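Local coordinates for oxysterol-binding protein homolog 1 (Saccharomyces cerevisiae, PDB 5H28), which transfers sterols and other lipids between membranes through the cytosol and is targeted to the nucleus-vacuole junction by its N-terminal ankyrin domain, which binds Nvj1, at residues D177-D182 with H208-F213; V189-V194 with K220-L225; N156-G161 with V199-W204. All coordinates share one frame; numbering follows the deposited sequence.

In the fold
Segment 156-161, from the end of helix 130-156 to the start of helix 160-167, opens interaction 3. The loop 177-182 opens interaction 1 and helix segment 189-194 opens interaction 2. The chain then closes them in the same order. Segment 199-204 returns to 156-161, segment 208-213 to 177-182, and segment 220-225 to 189-194. Each contact therefore crosses the other two, and none nests within another. Interaction 3 ties helix 199-207 to the start of helix 160-167. Interaction 1 sets two loops side by side. Interaction 2 packs helix 189-196 against the 3-10 turn at 223-225 and the proline before it. Interaction 2 touches both of the others, through Leu190 against Ala210 and Phe193 against Met201.

Interaction 1: residues D177-D182 with H208-F213; sequences DINGMD and HGADPF
Ile178 and Asn179 face the backbone of residues 208-211, which leads out of helix 199-207. At His208 the contact is with the backbone: Ile178 CD1 lies 3.8 Å from His208 O. The imidazole turns elsewhere, with ND1 bonded to Trp204 O. Gly209 has positive phi and is the C-prime residue of a Schellman motif that ends the helix. Its carbonyl C packs on Ile178 CG2, and its O accepts a hydrogen bond from Asn179 ND2 at 3.1 Å (157° at the hydrogen). The donor sits well above the carbonyl plane. Ala210 adds apolar contact. Its CB is 4.2 Å from Ile178 CD1, and its CA is 3.4 Å from Asn179 OD1. Asp211 N gives the second bond, short and nearly straight, to Asn179 OD1 (2.7 Å, 163°). A water also donates to OD1 and bridges it to Asp211 O, so two donors grip this buried oxygen. The two bonds to the backbone fix the rotation of the amide, which stands at 90° to the Asp211 carboxylate. In that carboxylate OD1 accepts from Phe213 N in an Asx turn within the loop, while OD2 accepts from Asp261 N near the C terminus. On the other side, Asn179 is held in a type I turn from Asp177 to Gly180. Asp177 OD1 accepts from Asn179 N at 2.9 Å, a second Asx turn. Putting a leucine in place of Asn179 would probably leave Gly209 O and Asp211 N without their mates and weaken the tie between the loops. An asparagine side chain that bridges the backbone of the neighbouring loop is a feature of ankyrin repeats, where the loops between helix pairs line up side by side.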
ATOM      1  N   ASP A 177       9.503   4.579  -1.659  1.00 12.91           N
ATOM      2  CA  ASP A 177      10.538   4.717  -0.644  1.00 13.08           C
ATOM      3  C   ASP A 177      10.832   6.191  -0.410  1.00 11.94           C
ATOM      4  O   ASP A 177      11.407   6.865  -1.266  1.00 11.81           O
ATOM      5  CB  ASP A 177      11.806   3.987  -1.097  1.00 15.40           C
ATOM      6  CG  ASP A 177      12.912   4.030  -0.061  1.00 16.77           C
ATOM      7  OD1 ASP A 177      12.679   4.525   1.063  1.00 17.98           O
ATOM      8  OD2 ASP A 177      14.025   3.560  -0.376  1.00 22.34           O
ATOM      9  N   ILE A 178      10.434   6.683   0.757  1.00 11.21           N
ATOM     10  CA  ILE A 178      10.641   8.081   1.110  1.00 10.82           C
ATOM     11  C   ILE A 178      12.132   8.422   1.101  1.00 10.19           C
ATOM     12  O   ILE A 178      12.510   9.575   0.913  1.00  9.37           O
ATOM     13  CB  ILE A 178      10.018   8.389   2.503  1.00 10.58           C
ATOM     14  CG1 ILE A 178       9.973   9.899   2.742  1.00 12.12           C
ATOM     15  CG2 ILE A 178      10.802   7.684   3.603  1.00 12.66           C
ATOM     16  CD1 ILE A 178       9.201  10.287   3.987  1.00 12.79           C
ATOM     17  N   ASN A 179      12.976   7.410   1.281  1.00 10.16           N
ATOM     18  CA  ASN A 179      14.421   7.614   1.287  1.00 10.10           C
ATOM     19  C   ASN A 179      15.104   7.310  -0.038  1.00 11.38           C
ATOM     20  O   ASN A 179      16.323   7.435  -0.157  1.00 12.77           O
ATOM     21  CB  ASN A 179      15.058   6.772   2.392  1.00  9.85           C
ATOM     22  CG  ASN A 179      14.683   7.262   3.766  1.00 10.12           C
ATOM     23  OD1 ASN A 179      14.894   8.429   4.094  1.00 11.67           O
ATOM     24  ND2 ASN A 179      14.117   6.378   4.582  1.00 11.26           N
ATOM     25  N   GLY A 180      14.321   6.920  -1.036  1.00 10.30           N
ATOM     26  CA  GLY A 180      14.892   6.606  -2.330  1.00 11.29           C
ATOM     27  C   GLY A 180      14.943   7.791  -3.273  1.00 12.67           C
ATOM     28  O   GLY A 180      14.321   8.824  -3.031  1.00 14.96           O
ATOM     29  N   MET A 181      15.696   7.639  -4.355  1.00 12.31           N
ATOM     30  CA  MET A 181      15.824   8.695  -5.348  1.00 12.00           C
ATOM     31  C   MET A 181      14.614   8.673  -6.267  1.00 12.18           C
ATOM     32  O   MET A 181      14.216   7.617  -6.763  1.00 13.22           O
ATOM     33  CB  MET A 181      17.096   8.489  -6.168  1.00 14.07           C
ATOM     34  CG  MET A 181      18.351   8.404  -5.322  1.00 15.87           C
ATOM     35  SD  MET A 181      19.824   8.083  -6.302  1.00 19.07           S
ATOM     36  CE  MET A 181      19.778   6.299  -6.383  1.00 18.89           C
ATOM     37  N   ASP A 182      14.019   9.839  -6.488  1.00  9.89           N
ATOM     38  CA  ASP A 182      12.858   9.935  -7.361  1.00 11.08           C
ATOM     39  C   ASP A 182      13.281   9.511  -8.769  1.00 11.39           C
ATOM     40  O   ASP A 182      14.339   9.915  -9.251  1.00 11.67           O
ATOM     41  CB  ASP A 182      12.341  11.368  -7.388  1.00 10.31           C
ATOM     42  CG  ASP A 182      11.150  11.531  -8.301  1.00 10.66           C
ATOM     43  OD1 ASP A 182      10.015  11.276  -7.855  1.00 10.23           O
ATOM     44  OD2 ASP A 182      11.353  11.903  -9.472  1.00 12.25           O
ATOM     45  N   HIS A 208       7.817  10.656   9.373  1.00 13.94           N
ATOM     46  CA  HIS A 208       7.215   9.641   8.519  1.00 13.70           C
ATOM     47  C   HIS A 208       8.213   8.696   7.858  1.00 13.88           C
ATOM     48  O   HIS A 208       7.915   8.090   6.830  1.00 15.09           O
ATOM     49  CB  HIS A 208       6.324  10.288   7.457  1.00 14.40           C
ATOM     50  CG  HIS A 208       5.025  10.795   7.999  1.00 15.27           C
ATOM     51  ND1 HIS A 208       4.930  11.952   8.739  1.00 16.45           N
ATOM     52  CD2 HIS A 208       3.779  10.267   7.962  1.00 18.87           C
ATOM     53  CE1 HIS A 208       3.680  12.115   9.137  1.00 18.07           C
ATOM     54  NE2 HIS A 208       2.961  11.107   8.678  1.00 18.62           N
ATOM     55  N   GLY A 209       9.403   8.577   8.441  1.00 13.66           N
ATOM     56  CA  GLY A 209      10.383   7.657   7.895  1.00 13.46           C
ATOM     57  C   GLY A 209      11.637   8.198   7.241  1.00 12.38           C
ATOM     58  O   GLY A 209      12.577   7.438   7.014  1.00 12.96           O
ATOM     59  N   ALA A 210      11.673   9.491   6.926  1.00 11.32           N
ATOM     60  CA  ALA A 210      12.859  10.059   6.292  1.00 11.47           C
ATOM     61  C   ALA A 210      14.067   9.837   7.196  1.00 10.64           C
ATOM     62  O   ALA A 210      14.014  10.115   8.392  1.00 11.19           O
ATOM     63  CB  ALA A 210      12.659  11.542   6.027  1.00  8.60           C
ATOM     64  N   ASP A 211      15.152   9.342   6.609  1.00 10.40           N
ATOM     65  CA  ASP A 211      16.381   9.046   7.341  1.00 10.03           C
ATOM     66  C   ASP A 211      17.473  10.105   7.138  1.00  9.22           C
ATOM     67  O   ASP A 211      17.883  10.372   6.012  1.00  8.83           O
ATOM     68  CB  ASP A 211      16.882   7.660   6.907  1.00 11.85           C
ATOM     69  CG  ASP A 211      18.249   7.312   7.469  1.00 11.84           C
ATOM     70  OD1 ASP A 211      18.638   7.875   8.512  1.00 13.29           O
ATOM     71  OD2 ASP A 211      18.928   6.453   6.868  1.00 15.76           O
ATOM     72  N   PRO A 212      17.956  10.724   8.234  1.00  8.92           N
ATOM     73  CA  PRO A 212      19.000  11.750   8.140  1.00  9.53           C
ATOM     74  C   PRO A 212      20.366  11.199   7.721  1.00  9.18           C
ATOM     75  O   PRO A 212      21.286  11.959   7.417  1.00 11.26           O
ATOM     76  CB  PRO A 212      19.019  12.354   9.543  1.00 11.07           C
ATOM     77  CG  PRO A 212      18.677  11.176  10.411  1.00 10.12           C
ATOM     78  CD  PRO A 212      17.539  10.529   9.637  1.00  8.96           C
ATOM     79  N   PHE A 213      20.484   9.874   7.700  1.00  8.26           N
ATOM     80  CA  PHE A 213      21.730   9.214   7.316  1.00  8.81           C
ATOM     81  C   PHE A 213      21.779   8.915   5.822  1.00  9.28           C
ATOM     82  O   PHE A 213      22.817   8.530   5.294  1.00  9.21           O
ATOM     83  CB  PHE A 213      21.883   7.895   8.079  1.00  8.95           C
ATOM     84  CG  PHE A 213      22.251   8.062   9.521  1.00 10.79           C
ATOM     85  CD1 PHE A 213      23.569   8.304   9.892  1.00 11.76           C
ATOM     86  CD2 PHE A 213      21.281   7.971  10.512  1.00 11.26           C
ATOM     87  CE1 PHE A 213      23.916   8.450  11.234  1.00 12.76           C
ATOM     88  CE2 PHE A 213      21.616   8.114  11.855  1.00 12.61           C
ATOM     89  CZ  PHE A 213      22.936   8.355  12.216  1.00 13.01           C
TER
HETATM   90  O   HOH W   1      16.333  10.701   3.505  1.00 10.20           O

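Interaction 2: residues V189-V194 with K220-L225; sequences VLHEFV and KLPIEL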
ATOM      1  N   VAL A 189      13.548  13.454  -1.237  1.00  6.39           N
ATOM      2  CA  VAL A 189      12.678  14.460  -0.647  1.00  6.41           C
ATOM      3  C   VAL A 189      13.160  15.243   0.574  1.00  6.09           C
ATOM      4  O   VAL A 189      13.037  16.467   0.596  1.00  7.09           O
ATOM      5  CB  VAL A 189      11.267  13.860  -0.396  1.00  7.53           C
ATOM      6  CG1 VAL A 189      11.305  12.849   0.728  1.00  9.08           C
ATOM      7  CG2 VAL A 189      10.269  14.976  -0.122  1.00  8.60           C
ATOM      8  N   LEU A 190      13.706  14.577   1.584  1.00  5.54           N
ATOM      9  CA  LEU A 190      14.174  15.315   2.754  1.00  6.08           C
ATOM     10  C   LEU A 190      15.220  16.347   2.341  1.00  7.55           C
ATOM     11  O   LEU A 190      15.135  17.515   2.724  1.00  6.42           O
ATOM     12  CB  LEU A 190      14.757  14.365   3.813  1.00  6.10           C
ATOM     13  CG  LEU A 190      15.311  15.036   5.078  1.00  6.64           C
ATOM     14  CD1 LEU A 190      14.272  15.995   5.663  1.00  8.18           C
ATOM     15  CD2 LEU A 190      15.710  13.964   6.096  1.00  9.46           C
ATOM     16  N   HIS A 191      16.198  15.914   1.548  1.00  7.03           N
ATOM     17  CA  HIS A 191      17.254  16.808   1.085  1.00  7.26           C
ATOM     18  C   HIS A 191      16.684  18.036   0.384  1.00  6.65           C
ATOM     19  O   HIS A 191      17.132  19.161   0.620  1.00  5.91           O
ATOM     20  CB  HIS A 191      18.192  16.063   0.136  1.00  7.13           C
ATOM     21  CG  HIS A 191      18.767  14.812   0.722  1.00  7.88           C
ATOM     22  ND1 HIS A 191      17.981  13.753   1.124  1.00  7.86           N
ATOM     23  CD2 HIS A 191      20.047  14.452   0.979  1.00  8.60           C
ATOM     24  CE1 HIS A 191      18.754  12.794   1.604  1.00  8.42           C
ATOM     25  NE2 HIS A 191      20.011  13.193   1.527  1.00  9.23           N
ATOM     26  N   GLU A 192      15.689  17.821  -0.470  1.00  6.47           N
ATOM     27  CA  GLU A 192      15.087  18.927  -1.193  1.00  6.78           C
ATOM     28  C   GLU A 192      14.435  19.939  -0.266  1.00  6.90           C
ATOM     29  O   GLU A 192      14.522  21.137  -0.507  1.00  7.61           O
ATOM     30  CB  GLU A 192      14.075  18.412  -2.215  1.00  8.82           C
ATOM     31  CG  GLU A 192      14.721  17.596  -3.322  1.00 13.44           C
ATOM     32  CD  GLU A 192      15.921  18.301  -3.926  1.00 13.93           C
ATOM     33  OE1 GLU A 192      15.755  19.426  -4.441  1.00 14.28           O
ATOM     34  OE2 GLU A 192      17.034  17.736  -3.888  1.00 15.42           O
ATOM     35  N   PHE A 193      13.799  19.480   0.807  1.00  7.05           N
ATOM     36  CA  PHE A 193      13.170  20.429   1.712  1.00  6.02           C
ATOM     37  C   PHE A 193      14.151  21.083   2.669  1.00  5.63           C
ATOM     38  O   PHE A 193      13.869  22.140   3.227  1.00  6.41           O
ATOM     39  CB  PHE A 193      11.990  19.776   2.431  1.00  7.22           C
ATOM     40  CG  PHE A 193      10.757  19.726   1.581  1.00  6.60           C
ATOM     41  CD1 PHE A 193       9.964  20.862   1.422  1.00  8.10           C
ATOM     42  CD2 PHE A 193      10.432  18.579   0.868  1.00  9.20           C
ATOM     43  CE1 PHE A 193       8.874  20.857   0.562  1.00  8.31           C
ATOM     44  CE2 PHE A 193       9.341  18.562   0.001  1.00  8.05           C
ATOM     45  CZ  PHE A 193       8.559  19.706  -0.153  1.00  9.00           C
ATOM     46  N   VAL A 194      15.314  20.468   2.848  1.00  6.12           N
ATOM     47  CA  VAL A 194      16.340  21.078   3.682  1.00  5.63           C
ATOM     48  C   VAL A 194      16.841  22.282   2.871  1.00  7.99           C
ATOM     49  O   VAL A 194      17.010  23.385   3.404  1.00  7.14           O
ATOM     50  CB  VAL A 194      17.502  20.097   3.954  1.00  5.58           C
ATOM     51  CG1 VAL A 194      18.697  20.846   4.522  1.00  8.79           C
ATOM     52  CG2 VAL A 194      17.056  19.036   4.947  1.00  8.17           C
ATOM     53  N   LYS A 220      25.280  13.581  -0.848  1.00 11.95           N
ATOM     54  CA  LYS A 220      25.114  14.487   0.282  1.00 10.53           C
ATOM     55  C   LYS A 220      24.106  14.052   1.339  1.00  9.18           C
ATOM     56  O   LYS A 220      23.051  13.492   1.025  1.00  8.76           O
ATOM     57  CB  LYS A 220      24.711  15.875  -0.224  1.00 13.70           C
ATOM     58  CG  LYS A 220      25.835  16.638  -0.889  1.00 16.29           C
ATOM     59  CD  LYS A 220      26.829  17.121   0.152  1.00 18.96           C
ATOM     60  CE  LYS A 220      28.105  17.622  -0.492  1.00 21.81           C
ATOM     61  NZ  LYS A 220      28.794  16.515  -1.204  1.00 24.78           N
ATOM     62  N   LEU A 221      24.452  14.311   2.596  1.00  8.93           N
ATOM     63  CA  LEU A 221      23.574  14.014   3.718  1.00  9.10           C
ATOM     64  C   LEU A 221      22.710  15.256   3.881  1.00  8.75           C
ATOM     65  O   LEU A 221      23.124  16.352   3.503  1.00  9.34           O
ATOM     66  CB  LEU A 221      24.375  13.813   5.007  1.00  9.37           C
ATOM     67  CG  LEU A 221      25.300  12.603   5.144  1.00 10.22           C
ATOM     68  CD1 LEU A 221      26.146  12.755   6.400  1.00 11.61           C
ATOM     69  CD2 LEU A 221      24.473  11.328   5.202  1.00  8.76           C
ATOM     70  N   PRO A 222      21.502  15.110   4.439  1.00  7.77           N
ATOM     71  CA  PRO A 222      20.640  16.279   4.624  1.00  8.49           C
ATOM     72  C   PRO A 222      21.330  17.410   5.398  1.00  9.33           C
ATOM     73  O   PRO A 222      21.204  18.584   5.045  1.00  9.30           O
ATOM     74  CB  PRO A 222      19.446  15.707   5.385  1.00  9.15           C
ATOM     75  CG  PRO A 222      19.347  14.312   4.849  1.00  8.94           C
ATOM     76  CD  PRO A 222      20.796  13.867   4.807  1.00  8.72           C
ATOM     77  N   ILE A 223      22.077  17.058   6.442  1.00  8.46           N
ATOM     78  CA  ILE A 223      22.753  18.060   7.260  1.00 10.53           C
ATOM     79  C   ILE A 223      23.793  18.880   6.491  1.00 10.26           C
ATOM     80  O   ILE A 223      24.057  20.037   6.825  1.00 12.41           O
ATOM     81  CB  ILE A 223      23.422  17.398   8.495  1.00 10.92           C
ATOM     82  CG1 ILE A 223      23.840  18.469   9.504  1.00 15.12           C
ATOM     83  CG2 ILE A 223      24.635  16.585   8.059  1.00 11.70           C
ATOM     84  CD1 ILE A 223      24.265  17.905  10.844  1.00 18.42           C
ATOM     85  N   GLU A 224      24.372  18.286   5.454  1.00 10.33           N
ATOM     86  CA  GLU A 224      25.383  18.977   4.666  1.00 10.89           C
ATOM     87  C   GLU A 224      24.762  19.976   3.694  1.00 11.22           C
ATOM     88  O   GLU A 224      25.473  20.716   3.018  1.00 11.75           O
ATOM     89  CB  GLU A 224      26.236  17.954   3.910  1.00 12.38           C
ATOM     90  CG  GLU A 224      26.854  16.907   4.824  1.00 13.93           C
ATOM     91  CD  GLU A 224      27.642  15.854   4.070  1.00 14.55           C
ATOM     92  OE1 GLU A 224      27.124  15.329   3.061  1.00 12.44           O
ATOM     93  OE2 GLU A 224      28.775  15.540   4.496  1.00 16.47           O
ATOM     94  N   LEU A 225      23.434  20.002   3.638  1.00 10.67           N
ATOM     95  CA  LEU A 225      22.721  20.916   2.750  1.00 11.94           C
ATOM     96  C   LEU A 225      22.192  22.136   3.498  1.00 11.87           C
ATOM     97  O   LEU A 225      21.533  23.005   2.919  1.00 12.42           O
ATOM     98  CB  LEU A 225      21.583  20.172   2.050  1.00 12.67           C
ATOM     99  CG  LEU A 225      22.065  19.035   1.140  1.00 13.01           C
ATOM    100  CD1 LEU A 225      20.869  18.290   0.563  1.00 15.47           C
ATOM    101  CD2 LEU A 225      22.934  19.603   0.021  1.00 15.34           C
TER
HETATM  102  O   HOH W   2      19.411  24.896   3.395  1.00  9.83           O
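Leu190 and His191 meet Pro222 where what are probably two layers of the ankyrin fold stack. VLH at 189-191 and LPIE at 221-224 probably correspond to the ankyrin TPLH motif, each at the start of a helical turn. Leu190 CD2 lies 3.9 Å from Pro222 CG, the leucine about at right angles to the proline. His191 carries the largest share of the helix side. Its CG lies beside the backbone N (chi1 -55°), which lays the ring against the proline. Pro222 CG sits over one face in a CH-pi contact, 3.7 Å from the ring centroid. Lys220 O lies near the ring plane, 3.1 Å from His191 NE2; the hydrogen bond of NE2 goes to Lys214 O. His191 CB touches Leu225 CD1 at 3.5 Å. One turn on, Val194 divides its methyls between Pro222 and Leu225. CG2 lies 4.1 Å from Pro222 CB. CG1 lies 3.9 Å from Leu225 CB and also comes close to Pro222 O. Leu250 of helix 241-256 also touches Val194 and Pro222. A water donates to both Val194 O (2.8 Å) and Leu225 O (2.9 Å).

Interaction 3: residues N156-G161 with V199-W204; sequences NNRDFG and VIMCRW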
ATOM      1  N   ASN A 156       5.233  18.979  -3.401  1.00  7.34           N
ATOM      2  CA  ASN A 156       5.563  20.252  -4.029  1.00  8.72           C
ATOM      3  C   ASN A 156       4.474  21.299  -3.864  1.00 10.16           C
ATOM      4  O   ASN A 156       4.762  22.495  -3.860  1.00 11.50           O
ATOM      5  CB  ASN A 156       5.898  20.064  -5.506  1.00  8.18           C
ATOM      6  CG  ASN A 156       7.283  19.503  -5.705  1.00  8.20           C
ATOM      7  OD1 ASN A 156       8.215  19.871  -4.990  1.00  8.67           O
ATOM      8  ND2 ASN A 156       7.431  18.613  -6.676  1.00  8.94           N
ATOM      9  N   ASN A 157       3.228  20.862  -3.731  1.00 10.61           N
ATOM     10  CA  ASN A 157       2.140  21.807  -3.525  1.00 10.03           C
ATOM     11  C   ASN A 157       1.891  21.933  -2.023  1.00 11.20           C
ATOM     12  O   ASN A 157       0.991  22.649  -1.589  1.00 12.52           O
ATOM     13  CB  ASN A 157       0.867  21.358  -4.249  1.00 10.35           C
ATOM     14  CG  ASN A 157       0.948  21.568  -5.750  1.00  9.98           C
ATOM     15  OD1 ASN A 157       1.689  22.430  -6.228  1.00 11.42           O
ATOM     16  ND2 ASN A 157       0.170  20.797  -6.499  1.00 10.54           N
ATOM     17  N   ARG A 158       2.710  21.227  -1.247  1.00 10.50           N
ATOM     18  CA  ARG A 158       2.641  21.237   0.214  1.00  9.88           C
ATOM     19  C   ARG A 158       1.240  20.908   0.712  1.00 11.19           C
ATOM     20  O   ARG A 158       0.660  21.638   1.518  1.00 13.27           O
ATOM     21  CB  ARG A 158       3.093  22.601   0.749  1.00 10.25           C
ATOM     22  CG  ARG A 158       3.655  22.568   2.163  1.00  8.84           C
ATOM     23  CD  ARG A 158       4.253  23.927   2.518  1.00 11.21           C
ATOM     24  NE  ARG A 158       5.006  23.923   3.772  1.00 10.63           N
ATOM     25  CZ  ARG A 158       4.492  24.189   4.969  1.00 13.68           C
ATOM     26  NH1 ARG A 158       3.207  24.489   5.096  1.00 15.42           N
ATOM     27  NH2 ARG A 158       5.270  24.162   6.044  1.00 13.35           N
ATOM     28  N   ASP A 159       0.711  19.793   0.223  1.00  9.65           N
ATOM     29  CA  ASP A 159      -0.622  19.324   0.584  1.00 11.32           C
ATOM     30  C   ASP A 159      -0.474  18.187   1.595  1.00 10.93           C
ATOM     31  O   ASP A 159      -0.342  17.019   1.215  1.00 11.17           O
ATOM     32  CB  ASP A 159      -1.335  18.815  -0.670  1.00 12.41           C
ATOM     33  CG  ASP A 159      -2.766  18.399  -0.409  1.00 14.76           C
ATOM     34  OD1 ASP A 159      -3.120  18.149   0.758  1.00 16.40           O
ATOM     35  OD2 ASP A 159      -3.534  18.308  -1.388  1.00 17.10           O
ATOM     36  N   PHE A 160      -0.498  18.524   2.880  1.00 11.91           N
ATOM     37  CA  PHE A 160      -0.346  17.517   3.924  1.00 11.71           C
ATOM     38  C   PHE A 160      -1.467  16.487   3.956  1.00 12.95           C
ATOM     39  O   PHE A 160      -1.237  15.337   4.313  1.00 12.29           O
ATOM     40  CB  PHE A 160      -0.195  18.193   5.291  1.00 13.46           C
ATOM     41  CG  PHE A 160       1.138  18.862   5.485  1.00 14.16           C
ATOM     42  CD1 PHE A 160       2.304  18.105   5.582  1.00 14.31           C
ATOM     43  CD2 PHE A 160       1.232  20.246   5.549  1.00 15.72           C
ATOM     44  CE1 PHE A 160       3.544  18.719   5.738  1.00 14.66           C
ATOM     45  CE2 PHE A 160       2.467  20.872   5.704  1.00 14.86           C
ATOM     46  CZ  PHE A 160       3.627  20.106   5.798  1.00 16.16           C
ATOM     47  N   GLY A 161      -2.678  16.889   3.586  1.00 12.12           N
ATOM     48  CA  GLY A 161      -3.772  15.936   3.565  1.00 12.35           C
ATOM     49  C   GLY A 161      -3.477  14.848   2.547  1.00 11.90           C
ATOM     50  O   GLY A 161      -3.610  13.657   2.827  1.00 12.62           O
ATOM     51  N   VAL A 199      11.238  24.029   7.342  1.00  8.17           N
ATOM     52  CA  VAL A 199      11.443  23.189   8.522  1.00  8.80           C
ATOM     53  C   VAL A 199      10.241  22.331   8.907  1.00 10.49           C
ATOM     54  O   VAL A 199      10.407  21.181   9.318  1.00  8.87           O
ATOM     55  CB  VAL A 199      11.872  24.039   9.739  1.00  9.22           C
ATOM     56  CG1 VAL A 199      12.207  23.133  10.916  1.00 11.04           C
ATOM     57  CG2 VAL A 199      13.085  24.886   9.376  1.00 11.57           C
ATOM     58  N   ILE A 200       9.035  22.872   8.780  1.00  8.90           N
ATOM     59  CA  ILE A 200       7.848  22.101   9.118  1.00 10.00           C
ATOM     60  C   ILE A 200       7.766  20.854   8.241  1.00  9.07           C
ATOM     61  O   ILE A 200       7.499  19.759   8.741  1.00  9.98           O
ATOM     62  CB  ILE A 200       6.560  22.944   8.961  1.00 10.86           C
ATOM     63  CG1 ILE A 200       6.520  24.017  10.054  1.00 14.67           C
ATOM     64  CG2 ILE A 200       5.326  22.050   9.041  1.00 13.70           C
ATOM     65  CD1 ILE A 200       5.299  24.904   9.998  1.00 17.35           C
ATOM     66  N   MET A 201       8.006  21.007   6.942  1.00  7.81           N
ATOM     67  CA  MET A 201       7.957  19.849   6.058  1.00  7.70           C
ATOM     68  C   MET A 201       9.068  18.869   6.420  1.00  7.34           C
ATOM     69  O   MET A 201       8.862  17.656   6.394  1.00  7.69           O
ATOM     70  CB  MET A 201       8.093  20.264   4.592  1.00  8.41           C
ATOM     71  CG  MET A 201       8.076  19.082   3.615  1.00  8.38           C
ATOM     72  SD  MET A 201       6.566  18.080   3.688  1.00 10.51           S
ATOM     73  CE  MET A 201       5.466  19.108   2.732  1.00  9.65           C
ATOM     74  N   CYS A 202      10.248  19.389   6.751  1.00  6.90           N
ATOM     75  CA  CYS A 202      11.352  18.511   7.131  1.00  7.41           C
ATOM     76  C   CYS A 202      10.947  17.678   8.347  1.00  8.29           C
ATOM     77  O   CYS A 202      11.163  16.468   8.369  1.00  8.93           O
ATOM     78  CB  CYS A 202      12.613  19.321   7.450  1.00  6.52           C
ATOM     79  SG  CYS A 202      13.450  20.011   6.003  1.00  8.51           S
ATOM     80  N   ARG A 203      10.355  18.325   9.351  1.00  9.60           N
ATOM     81  CA  ARG A 203       9.919  17.624  10.557  1.00  9.71           C
ATOM     82  C   ARG A 203       8.892  16.551  10.208  1.00  9.70           C
ATOM     83  O   ARG A 203       8.955  15.433  10.720  1.00  9.58           O
ATOM     84  CB  ARG A 203       9.306  18.607  11.561  1.00 10.62           C
ATOM     85  CG  ARG A 203      10.290  19.583  12.183  1.00 11.70           C
ATOM     86  CD  ARG A 203       9.563  20.568  13.095  1.00 13.38           C
ATOM     87  NE  ARG A 203      10.453  21.605  13.613  1.00 15.13           N
ATOM     88  CZ  ARG A 203      11.384  21.405  14.539  1.00 15.05           C
ATOM     89  NH1 ARG A 203      11.555  20.200  15.067  1.00 16.14           N
ATOM     90  NH2 ARG A 203      12.157  22.408  14.930  1.00 16.29           N
ATOM     91  N   TRP A 204       7.952  16.890   9.330  1.00  8.83           N
ATOM     92  CA  TRP A 204       6.914  15.949   8.917  1.00  9.45           C
ATOM     93  C   TRP A 204       7.539  14.737   8.230  1.00 10.04           C
ATOM     94  O   TRP A 204       7.178  13.595   8.502  1.00  9.64           O
ATOM     95  CB  TRP A 204       5.932  16.628   7.956  1.00 10.33           C
ATOM     96  CG  TRP A 204       4.682  15.826   7.699  1.00 12.35           C
ATOM     97  CD1 TRP A 204       3.496  15.910   8.376  1.00 13.43           C
ATOM     98  CD2 TRP A 204       4.501  14.810   6.703  1.00 11.51           C
ATOM     99  NE1 TRP A 204       2.591  15.014   7.861  1.00 14.06           N
ATOM    100  CE2 TRP A 204       3.181  14.324   6.835  1.00 12.17           C
ATOM    101  CE3 TRP A 204       5.328  14.262   5.713  1.00 11.64           C
ATOM    102  CZ2 TRP A 204       2.667  13.314   6.012  1.00 10.77           C
ATOM    103  CZ3 TRP A 204       4.816  13.257   4.896  1.00 12.27           C
ATOM    104  CH2 TRP A 204       3.497  12.794   5.052  1.00 11.86           C
TER
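Phe160 and Trp204 form an edge-to-face aromatic pair. The CD1-CE1 edge of Phe160 comes over the face of the indole, nearest its five-membered ring. The centroids are 4.9 Å apart and the planes meet at 51°. Trp204 NE1 is hydrogen-bonded to Glu164 OE2, which helps hold the indole in place. Met201 makes a Met-aromatic contact with the same phenyl ring. Its SD approaches obliquely, 4.8 Å from the centroid. The methionine chain is bent at chi2 and chi3, which carries CE back to within 3.6 Å of Phe160 CE1. Apolar contact continues to Ile200, whose CG2 lies 4.1 Å from Phe160 CZ. The arrangement joins the turn after helix 130-156 and the first residue of helix 160-167 to helix 199-207, within the stacked helices of the ankyrin domain. Arg158, with positive phi, closes the first helix in a Schellman motif, and Asp159 is the N-cap of the second. The Arg158 chain runs extended from CG to NE past the rim of the phenyl, and Phe160 CE2 meets one face of the guanidinium, off-centre. NH2 meets Ile200 CB edge-on at 3.4 Å. The charge of Arg158 is paired through NE with Asp198, whose OD1 accepts from Met201 N.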